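Vascular protein tyrosine phosphatase 1 (Rattus norvegicus, PDB 3I36) probably removes phosphate from phosphotyrosine residues of proteins by hydrolysis, through the cytoplasmic catalytic domain of a receptor-type tyrosine phosphatase. Local coordinates at residues A[108-111]-A[112-115]; A[143-146]-A[147-150]; A[260-263]-A[264-268]. All coordinates share one frame; numbering follows the deposited sequence. Where two conformers were deposited one is given.

Contact 1 (A[108-111]-A[112-115])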
ATOM      1  N   TYR A 108       1.601 -12.129  -1.666  1.00 12.60           N
ATOM      2  CA  TYR A 108       2.139 -13.472  -1.633  1.00 13.33           C
ATOM      3  C   TYR A 108       1.260 -14.448  -2.421  1.00 18.40           C
ATOM      4  O   TYR A 108       1.765 -15.320  -3.119  1.00 19.59           O
ATOM      5  CB  TYR A 108       2.263 -13.924  -0.191  1.00 14.94           C
ATOM      6  CG  TYR A 108       2.916 -15.273  -0.075  1.00 15.33           C
ATOM      7  CD1 TYR A 108       4.288 -15.397  -0.184  1.00 15.46           C
ATOM      8  CD2 TYR A 108       2.162 -16.411   0.143  1.00 16.04           C
ATOM      9  CE1 TYR A 108       4.902 -16.624  -0.083  1.00 19.39           C
ATOM     10  CE2 TYR A 108       2.775 -17.660   0.273  1.00 19.14           C
ATOM     11  CZ  TYR A 108       4.139 -17.749   0.150  1.00 25.58           C
ATOM     12  OH  TYR A 108       4.765 -18.965   0.256  1.00 27.12           O
ATOM     13  N   HIS A 109      -0.052 -14.271  -2.330  1.00 15.87           N
ATOM     14  CA  HIS A 109      -1.000 -15.234  -2.881  1.00 24.05           C
ATOM     15  C   HIS A 109      -1.480 -14.975  -4.299  1.00 17.21           C
ATOM     16  O   HIS A 109      -1.724 -15.919  -5.054  1.00 19.18           O
ATOM     17  CB  HIS A 109      -2.180 -15.399  -1.933  1.00 25.30           C
ATOM     18  CG  HIS A 109      -1.776 -15.945  -0.606  1.00 29.71           C
ATOM     19  ND1 HIS A 109      -1.548 -15.144   0.491  1.00 35.90           N
ATOM     20  CD2 HIS A 109      -1.493 -17.210  -0.215  1.00 36.86           C
ATOM     21  CE1 HIS A 109      -1.172 -15.895   1.511  1.00 38.52           C
ATOM     22  NE2 HIS A 109      -1.131 -17.152   1.109  1.00 37.88           N
ATOM     23  N   SER A 110      -1.621 -13.715  -4.680  1.00 14.51           N
ATOM     24  CA  SER A 110      -2.141 -13.457  -6.007  1.00 16.36           C
ATOM     25  C   SER A 110      -1.724 -12.098  -6.514  1.00 11.14           C
ATOM     26  O   SER A 110      -1.308 -11.230  -5.752  1.00 13.74           O
ATOM     27  CB  SER A 110      -3.662 -13.533  -6.013  1.00 16.40           C
ATOM     28  OG  SER A 110      -4.186 -12.227  -5.782  1.00 17.45           O
ATOM     29  N   LYS A 111      -1.856 -11.940  -7.820  1.00 11.41           N
ATOM     30  CA  LYS A 111      -1.400 -10.760  -8.517  1.00 15.38           C
ATOM     31  C   LYS A 111      -2.224  -9.550  -8.100  1.00 19.55           C
ATOM     32  O   LYS A 111      -1.826  -8.413  -8.309  1.00 14.88           O
ATOM     33  CB  LYS A 111      -1.534 -11.004 -10.023  1.00 27.37           C
ATOM     34  CG  LYS A 111      -0.946  -9.922 -10.907  1.00 46.47           C
ATOM     35  CD  LYS A 111      -1.041 -10.306 -12.385  1.00 53.20           C
ATOM     36  CE  LYS A 111      -2.391  -9.951 -12.985  1.00 56.62           C
ATOM     37  NZ  LYS A 111      -2.392 -10.142 -14.469  1.00 54.66           N
ATOM     38  N   LYS A 112      -3.387  -9.784  -7.511  1.00 16.71           N
ATOM     39  CA  LYS A 112      -4.235  -8.651  -7.152  1.00 14.85           C
ATOM     40  C   LYS A 112      -4.532  -8.575  -5.661  1.00 13.86           C
ATOM     41  O   LYS A 112      -5.575  -8.055  -5.250  1.00 15.54           O
ATOM     42  CB  LYS A 112      -5.534  -8.696  -7.947  1.00 17.39           C
ATOM     43  CG  LYS A 112      -5.366  -8.514  -9.446  1.00 17.06           C
ATOM     44  CD  LYS A 112      -6.735  -8.400 -10.114  1.00 27.20           C
ATOM     45  CE  LYS A 112      -6.629  -7.907 -11.544  1.00 37.27           C
ATOM     46  NZ  LYS A 112      -7.973  -7.811 -12.174  1.00 46.12           N
ATOM     47  N   ASP A 113      -3.604  -9.067  -4.851  1.00 11.78           N
ATOM     48  CA  ASP A 113      -3.799  -9.039  -3.401  1.00 13.85           C
ATOM     49  C   ASP A 113      -3.924  -7.628  -2.891  1.00 12.26           C
ATOM     50  O   ASP A 113      -4.558  -7.384  -1.869  1.00 12.91           O
ATOM     51  CB  ASP A 113      -2.639  -9.717  -2.688  1.00 11.48           C
ATOM     52  CG  ASP A 113      -2.665 -11.207  -2.862  1.00 15.47           C
ATOM     53  OD1 ASP A 113      -1.651 -11.840  -2.531  1.00 14.73           O
ATOM     54  OD2 ASP A 113      -3.699 -11.729  -3.345  1.00 12.66           O
ATOM     55  N   PHE A 114      -3.287  -6.698  -3.587  1.00 13.20           N
ATOM     56  CA  PHE A 114      -3.264  -5.325  -3.130  1.00 10.85           C
ATOM     57  C   PHE A 114      -3.617  -4.391  -4.252  1.00  9.24           C
ATOM     58  O   PHE A 114      -3.412  -4.696  -5.411  1.00 10.31           O
ATOM     59  CB  PHE A 114      -1.861  -4.930  -2.657  1.00 11.50           C
ATOM     60  CG  PHE A 114      -1.408  -5.661  -1.443  1.00 14.45           C
ATOM     61  CD1 PHE A 114      -0.644  -6.806  -1.561  1.00 10.81           C
ATOM     62  CD2 PHE A 114      -1.750  -5.207  -0.176  1.00 16.12           C
ATOM     63  CE1 PHE A 114      -0.212  -7.480  -0.434  1.00 12.40           C
ATOM     64  CE2 PHE A 114      -1.321  -5.883   0.955  1.00 12.76           C
ATOM     65  CZ  PHE A 114      -0.548  -7.013   0.821  1.00 12.95           C
ATOM     66  N   ILE A 115      -4.115  -3.231  -3.876  1.00  9.89           N
ATOM     67  CA  ILE A 115      -4.090  -2.091  -4.759  1.00  9.13           C
ATOM     68  C   ILE A 115      -3.274  -1.053  -4.035  1.00 10.11           C
ATOM     69  O   ILE A 115      -3.573  -0.704  -2.890  1.00 11.94           O
ATOM     70  CB  ILE A 115      -5.469  -1.544  -5.009  1.00  9.68           C
ATOM     71  CG1 ILE A 115      -6.258  -2.526  -5.868  1.00 10.86           C
ATOM     72  CG2 ILE A 115      -5.366  -0.168  -5.682  1.00  9.59           C
ATOM     73  CD1 ILE A 115      -7.723  -2.202  -5.947  1.00 12.40           C
TER
HETATM   74  O   HOH W   1      -1.548 -12.252   0.046  1.00 17.38           O
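D113 turns its CG beside its own backbone N and anti to the carbonyl carbon (chi1 -72°), which swings the carboxylate back over S110, whose chi1 of 92° lies well off a staggered value and brings OG to meet it. The two residues are the ends of a type I beta turn in the loop joining the antiparallel strands 102-105 and 114-117, closed by a long bond from D113 N to S110 O at 3.3 Å. Both carboxylate oxygens are used. D113 OD1 takes two backbone donors: H109 N at 2.9 Å, arriving nearly in line with the C-O bond, and S110 N, also at 2.9 Å but 38° out of the carboxylate plane. D113 OD2 accepts the hydroxyl S110 OG at 2.5 Å, again from above that plane, and S110 OG in turn receives K112 N. These bonds probably hold the carboxylate against rotation, and two loop amides, H109 N and S110 N, are satisfied by one side chain. Beyond the turn, H109 packs edge-to-face against Y262 of helix 249-267, while one face of its imidazole carries CD2 of Y108. A water links H109 and D113, 2.9 Å from H109 ND1 and donating to D113 OD1 at 2.6 Å.

Contact 2 (A[143-146]-A[147-150])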
ATOM      1  N   LEU A 143      -1.351   4.764   5.429  1.00 11.18           N
ATOM      2  CA  LEU A 143      -0.060   4.812   6.103  1.00 11.09           C
ATOM      3  C   LEU A 143       0.472   6.214   6.189  1.00 16.28           C
ATOM      4  O   LEU A 143       1.678   6.445   6.141  1.00 18.55           O
ATOM      5  CB  LEU A 143       0.939   3.916   5.383  1.00  8.43           C
ATOM      6  CG  LEU A 143       0.510   2.450   5.328  1.00 14.92           C
ATOM      7  CD1 LEU A 143       1.254   1.730   4.224  1.00 12.23           C
ATOM      8  CD2 LEU A 143       0.751   1.784   6.676  1.00 15.39           C
ATOM      9  N   THR A 144      -0.441   7.159   6.324  1.00 16.89           N
ATOM     10  CA  THR A 144      -0.059   8.543   6.419  1.00 18.74           C
ATOM     11  C   THR A 144      -1.080   9.263   7.264  1.00 19.21           C
ATOM     12  O   THR A 144      -2.227   8.830   7.372  1.00 14.66           O
ATOM     13  CB  THR A 144      -0.008   9.202   5.023  1.00 15.30           C
ATOM     14  OG1 THR A 144       0.473  10.537   5.152  1.00 19.00           O
ATOM     15  CG2 THR A 144      -1.382   9.224   4.391  1.00 14.79           C
ATOM     16  N   LYS A 145      -0.663  10.352   7.891  1.00 14.94           N
ATOM     17  CA  LYS A 145      -1.635  11.291   8.387  1.00 18.77           C
ATOM     18  C   LYS A 145      -2.047  12.078   7.166  1.00 21.88           C
ATOM     19  O   LYS A 145      -1.299  12.139   6.191  1.00 18.80           O
ATOM     20  CB  LYS A 145      -1.004  12.231   9.403  1.00 21.86           C
ATOM     21  CG  LYS A 145      -0.468  11.542  10.642  1.00 21.54           C
ATOM     22  CD  LYS A 145      -0.100  12.591  11.691  1.00 22.45           C
ATOM     23  CE  LYS A 145       0.555  11.965  12.899  1.00 25.62           C
ATOM     24  NZ  LYS A 145       1.814  11.255  12.547  1.00 28.09           N
ATOM     25  N   CYS A 146      -3.229  12.679   7.216  1.00 18.07           N
ATOM     26  CA  CYS A 146      -3.688  13.540   6.139  1.00 21.09           C
ATOM     27  C   CYS A 146      -2.755  14.706   5.932  1.00 26.06           C
ATOM     28  O   CYS A 146      -2.589  15.186   4.817  1.00 22.14           O
ATOM     29  CB  CYS A 146      -5.078  14.071   6.451  1.00 17.75           C
ATOM     30  SG  CYS A 146      -6.309  12.793   6.369  1.00 19.50           S
ATOM     31  N   VAL A 147      -2.165  15.172   7.024  1.00 24.60           N
ATOM     32  CA  VAL A 147      -1.243  16.285   6.970  1.00 22.91           C
ATOM     33  C   VAL A 147       0.025  15.905   7.707  1.00 23.02           C
ATOM     34  O   VAL A 147      -0.021  15.446   8.848  1.00 29.81           O
ATOM     35  CB  VAL A 147      -1.858  17.537   7.612  1.00 28.32           C
ATOM     36  CG1 VAL A 147      -0.794  18.609   7.804  1.00 34.17           C
ATOM     37  CG2 VAL A 147      -3.015  18.045   6.760  1.00 30.14           C
ATOM     38  N   GLU A 148       1.164  16.097   7.051  1.00 23.27           N
ATOM     39  CA  GLU A 148       2.456  15.774   7.646  1.00 34.22           C
ATOM     40  C   GLU A 148       3.460  16.901   7.430  1.00 48.28           C
ATOM     41  O   GLU A 148       3.896  17.150   6.306  1.00 44.37           O
ATOM     42  CB  GLU A 148       3.000  14.466   7.067  1.00 26.83           C
ATOM     43  CG  GLU A 148       2.124  13.254   7.339  1.00 23.03           C
ATOM     44  CD  GLU A 148       2.901  11.953   7.298  1.00 25.50           C
ATOM     45  OE1 GLU A 148       4.042  11.956   6.791  1.00 25.02           O
ATOM     46  OE2 GLU A 148       2.369  10.927   7.772  1.00 18.73           O
ATOM     47  N   GLN A 149       3.737  17.631   8.503  1.00 62.01           N
ATOM     48  CA  GLN A 149       4.670  18.748   8.454  1.00 64.71           C
ATOM     49  C   GLN A 149       3.968  19.809   7.695  1.00 57.61           C
ATOM     50  O   GLN A 149       4.374  20.293   6.707  1.00 57.05           O
ATOM     51  CB  GLN A 149       5.875  18.334   7.712  1.00 72.69           C
ATOM     52  CG  GLN A 149       5.543  17.537   6.530  1.00 77.34           C
ATOM     53  CD  GLN A 149       6.742  17.287   5.713  1.00 78.05           C
ATOM     54  OE1 GLN A 149       7.497  16.344   5.959  1.00 75.00           O
ATOM     55  NE2 GLN A 149       6.979  18.167   4.772  1.00 77.20           N
ATOM     56  N   GLY A 150       2.793  20.054   8.160  1.00 55.42           N
ATOM     57  CA  GLY A 150       2.034  21.215   7.734  1.00 58.64           C
ATOM     58  C   GLY A 150       1.646  21.149   6.271  1.00 64.02           C
ATOM     59  O   GLY A 150       1.274  22.158   5.671  1.00 68.70           O
TER
HETATM   60  O   HOH W   2       2.995  11.000   4.031  1.00 19.68           O
HETATM   61  O   HOH W   3       2.420   9.677  10.156  1.00 22.60           O
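The side chain of E148 runs back past T144 and K145, crossing that of K145 at about a right angle and that of T144 obliquely. Its CG sits beside the backbone N (chi1 -62°) and the chain is extended from there, which carries the carboxylate to the start of the loop. There E148 OE2 accepts the backbone N of K145 at 3.1 Å, a fairly straight bond of 166° that reaches the oxygen on its anti side, 23° out of the carboxylate plane. At the crossing itself the aliphatic parts touch, K145 CB lying 3.9 Å from E148 CG. T144 OG1 comes near the same carboxylate, 3.3 Å from E148 OE2, but spends its proton elsewhere: lying anti to its own backbone N, it donates to K145 O at 2.6 Å. Water completes the polar network. One molecule donates to T144 OG1 and, weakly, to E148 OE1; another accepts from K145 NZ at 2.9 Å and probably donates to E148 OE2 at 2.7 Å, relaying between a lysine and a carboxylate whose charged atoms are not in contact. K145 NZ has a second partner in the carbonyl of T206. The other carboxylate oxygen, E148 OE1, forms a salt bridge with R250 NH1, whose guanidinium is also held by L143 O through NH2. A glutamine here, lacking the charge, would probably leave the R250 guanidinium without its salt-bridge mate and less firmly oriented. R250 is a likely substrate-binding residue, the arginine that ends the phosphate-binding loop of residues 244-250, so E148 probably acts as a second-shell carboxylate that orients this arginine in the active site of a classical tyrosine phosphatase.

Contact 3 (A[260-263]-A[264-268])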
ATOM      1  N   LEU A 260       6.766 -10.568   2.760  1.00  9.99           N
ATOM      2  CA  LEU A 260       7.911 -11.191   3.404  1.00 14.15           C
ATOM      3  C   LEU A 260       7.471 -12.089   4.535  1.00 12.94           C
ATOM      4  O   LEU A 260       8.031 -13.162   4.736  1.00 11.55           O
ATOM      5  CB  LEU A 260       8.838 -10.119   3.958  1.00 16.78           C
ATOM      6  CG  LEU A 260       9.666  -9.493   2.850  1.00 23.37           C
ATOM      7  CD1 LEU A 260      10.224  -8.176   3.337  1.00 19.96           C
ATOM      8  CD2 LEU A 260      10.769 -10.477   2.444  1.00 21.34           C
ATOM      9  N   ILE A 261       6.479 -11.648   5.298  1.00 11.21           N
ATOM     10  CA  ILE A 261       6.035 -12.465   6.423  1.00 13.79           C
ATOM     11  C   ILE A 261       5.465 -13.779   5.921  1.00 14.01           C
ATOM     12  O   ILE A 261       5.778 -14.846   6.454  1.00 12.34           O
ATOM     13  CB  ILE A 261       5.012 -11.726   7.298  1.00 15.33           C
ATOM     14  CG1 ILE A 261       5.700 -10.545   8.012  1.00 12.28           C
ATOM     15  CG2 ILE A 261       4.357 -12.690   8.282  1.00 13.80           C
ATOM     16  CD1 ILE A 261       4.716  -9.579   8.697  1.00 17.92           C
ATOM     17  N   TYR A 262       4.647 -13.722   4.876  1.00 12.65           N
ATOM     18  CA  TYR A 262       4.130 -14.972   4.326  1.00 11.18           C
ATOM     19  C   TYR A 262       5.263 -15.875   3.868  1.00 10.47           C
ATOM     20  O   TYR A 262       5.252 -17.075   4.119  1.00 12.85           O
ATOM     21  CB  TYR A 262       3.232 -14.707   3.145  1.00 10.63           C
ATOM     22  CG  TYR A 262       1.822 -14.349   3.516  1.00 12.77           C
ATOM     23  CD1 TYR A 262       1.012 -15.251   4.194  1.00 17.77           C
ATOM     24  CD2 TYR A 262       1.285 -13.122   3.155  1.00 10.46           C
ATOM     25  CE1 TYR A 262      -0.289 -14.932   4.519  1.00 18.59           C
ATOM     26  CE2 TYR A 262      -0.019 -12.792   3.464  1.00 10.75           C
ATOM     27  CZ  TYR A 262      -0.805 -13.700   4.149  1.00 17.43           C
ATOM     28  OH  TYR A 262      -2.106 -13.374   4.445  1.00 21.05           O
ATOM     29  N   GLN A 263       6.225 -15.282   3.175  1.00 11.56           N
ATOM     30  CA  GLN A 263       7.393 -15.978   2.650  0.50 16.47           C
ATOM     31  C   GLN A 263       8.116 -16.698   3.785  1.00 12.40           C
ATOM     32  O   GLN A 263       8.457 -17.871   3.702  1.00 13.01           O
ATOM     33  CB  GLN A 263       8.334 -14.926   2.062  0.50 18.63           C
ATOM     34  CG  GLN A 263       8.848 -15.178   0.665  0.50 19.83           C
ATOM     35  CD  GLN A 263       9.472 -13.924   0.062  0.50 14.07           C
ATOM     36  OE1 GLN A 263      10.222 -13.203   0.727  0.50 13.49           O
ATOM     37  NE2 GLN A 263       9.167 -13.662  -1.198  0.50 17.09           N
ATOM     38  N   ILE A 264       8.385 -15.939   4.847  1.00 12.74           N
ATOM     39  CA  ILE A 264       9.063 -16.475   6.018  1.00 15.32           C
ATOM     40  C   ILE A 264       8.245 -17.617   6.605  1.00 16.78           C
ATOM     41  O   ILE A 264       8.761 -18.696   6.879  1.00 17.88           O
ATOM     42  CB  ILE A 264       9.230 -15.384   7.103  1.00 17.38           C
ATOM     43  CG1 ILE A 264      10.360 -14.425   6.730  1.00 18.88           C
ATOM     44  CG2 ILE A 264       9.496 -16.017   8.475  1.00 18.30           C
ATOM     45  CD1 ILE A 264      10.350 -13.149   7.569  1.00 23.11           C
ATOM     46  N   GLU A 265       6.960 -17.370   6.797  1.00 16.05           N
ATOM     47  CA  GLU A 265       6.077 -18.346   7.429  1.00 18.02           C
ATOM     48  C   GLU A 265       5.933 -19.601   6.576  1.00 18.92           C
ATOM     49  O   GLU A 265       5.967 -20.708   7.088  1.00 18.28           O
ATOM     50  CB  GLU A 265       4.702 -17.715   7.673  1.00 17.64           C
ATOM     51  CG  GLU A 265       4.738 -16.739   8.814  1.00 20.13           C
ATOM     52  CD  GLU A 265       3.424 -16.015   9.038  1.00 23.83           C
ATOM     53  OE1 GLU A 265       2.517 -16.122   8.186  1.00 18.56           O
ATOM     54  OE2 GLU A 265       3.319 -15.339  10.078  1.00 21.70           O
ATOM     55  N   ASN A 266       5.796 -19.414   5.269  1.00 13.41           N
ATOM     56  CA  ASN A 266       5.490 -20.518   4.383  1.00 14.15           C
ATOM     57  C   ASN A 266       6.686 -21.215   3.770  1.00 15.60           C
ATOM     58  O   ASN A 266       6.589 -22.376   3.382  1.00 16.27           O
ATOM     59  CB  ASN A 266       4.560 -20.054   3.283  1.00 16.55           C
ATOM     60  CG  ASN A 266       3.194 -19.684   3.815  1.00 30.47           C
ATOM     61  OD1 ASN A 266       2.634 -20.393   4.654  1.00 37.20           O
ATOM     62  ND2 ASN A 266       2.655 -18.567   3.346  1.00 31.87           N
ATOM     63  N   GLU A 267       7.807 -20.511   3.668  1.00 14.11           N
ATOM     64  CA  GLU A 267       8.935 -21.051   2.928  1.00 16.58           C
ATOM     65  C   GLU A 267      10.243 -20.947   3.677  1.00 12.45           C
ATOM     66  O   GLU A 267      11.242 -21.469   3.222  1.00 14.64           O
ATOM     67  CB  GLU A 267       9.055 -20.349   1.573  1.00 17.03           C
ATOM     68  CG  GLU A 267       7.748 -20.274   0.814  1.00 24.67           C
ATOM     69  CD  GLU A 267       7.899 -19.507  -0.480  1.00 34.48           C
ATOM     70  OE1 GLU A 267       7.038 -18.659  -0.788  1.00 31.88           O
ATOM     71  OE2 GLU A 267       8.896 -19.747  -1.182  1.00 31.51           O
ATOM     72  N   ASN A 268      10.239 -20.251   4.808  1.00 15.69           N
ATOM     73  CA  ASN A 268      11.458 -20.067   5.586  1.00 13.77           C
ATOM     74  C   ASN A 268      12.547 -19.409   4.783  1.00 16.37           C
ATOM     75  O   ASN A 268      13.719 -19.655   5.005  1.00 15.42           O
ATOM     76  CB  ASN A 268      11.969 -21.401   6.106  1.00 13.85           C
ATOM     77  CG  ASN A 268      10.971 -22.063   6.993  1.00 15.94           C
ATOM     78  OD1 ASN A 268      10.557 -21.496   8.000  1.00 19.76           O
ATOM     79  ND2 ASN A 268      10.540 -23.246   6.610  1.00 18.20           N
TER
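Y262 O accepts the backbone N of N266 at 2.7 Å, the donor lying nearly in line with the carbonyl. The side-chain amide of N266 folds over the same oxygen, with ND2 3.1 Å away but at an angle too poor for a hydrogen bond. This position follows from CG of N266 lying beside its backbone N (chi1 -67°), and it sets the amide next to the Y262 ring: the two side chains run side by side, their planes only 13° apart, with ND2 3.8 Å from Y262 CD1. The residues belong to the last turns of helix 249-267, which follows the phosphate-binding loop of the tyrosine phosphatase fold. Its i to i+4 bonds continue from I264 N to L260 O through to E267 N and Q263 O, the last more bent at 140°, and N268 leaves helical geometry with positive phi while its N still reaches I264 O at 3.0 Å. One residue before N266, E265 lies alongside I261, both pointing the same way, and its carboxylate rests on the methyl I261 CG2, 3.4 Å from OE2; that oxygen also makes a weak hydrogen bond with Y225. Q263, modelled in two conformers, meets E267 only loosely; Q263 OE1 bonds D271 N and E267 OE1 bonds Y108 OH. L260, I261 and I264 turn their hydrophobic side chains against helix 290-305.

Contacts 1 and 3 join directly: the surface turn packs through its aromatic side chains on the end of helix 249-267. Contact 2 stands apart, its centre about 26 Å from that of contact 1 and 31 Å from that of contact 3, on the opposite side of the chain's centre. Yet it serves the same helix, at its other end, through R250. Contact 1 is a solvent-facing turn held by a carboxylate; contact 2 is partly buried and uses its carboxylate beside the active site. Contact 3 is also partly buried, but relies on helical backbone bonds and apolar packing.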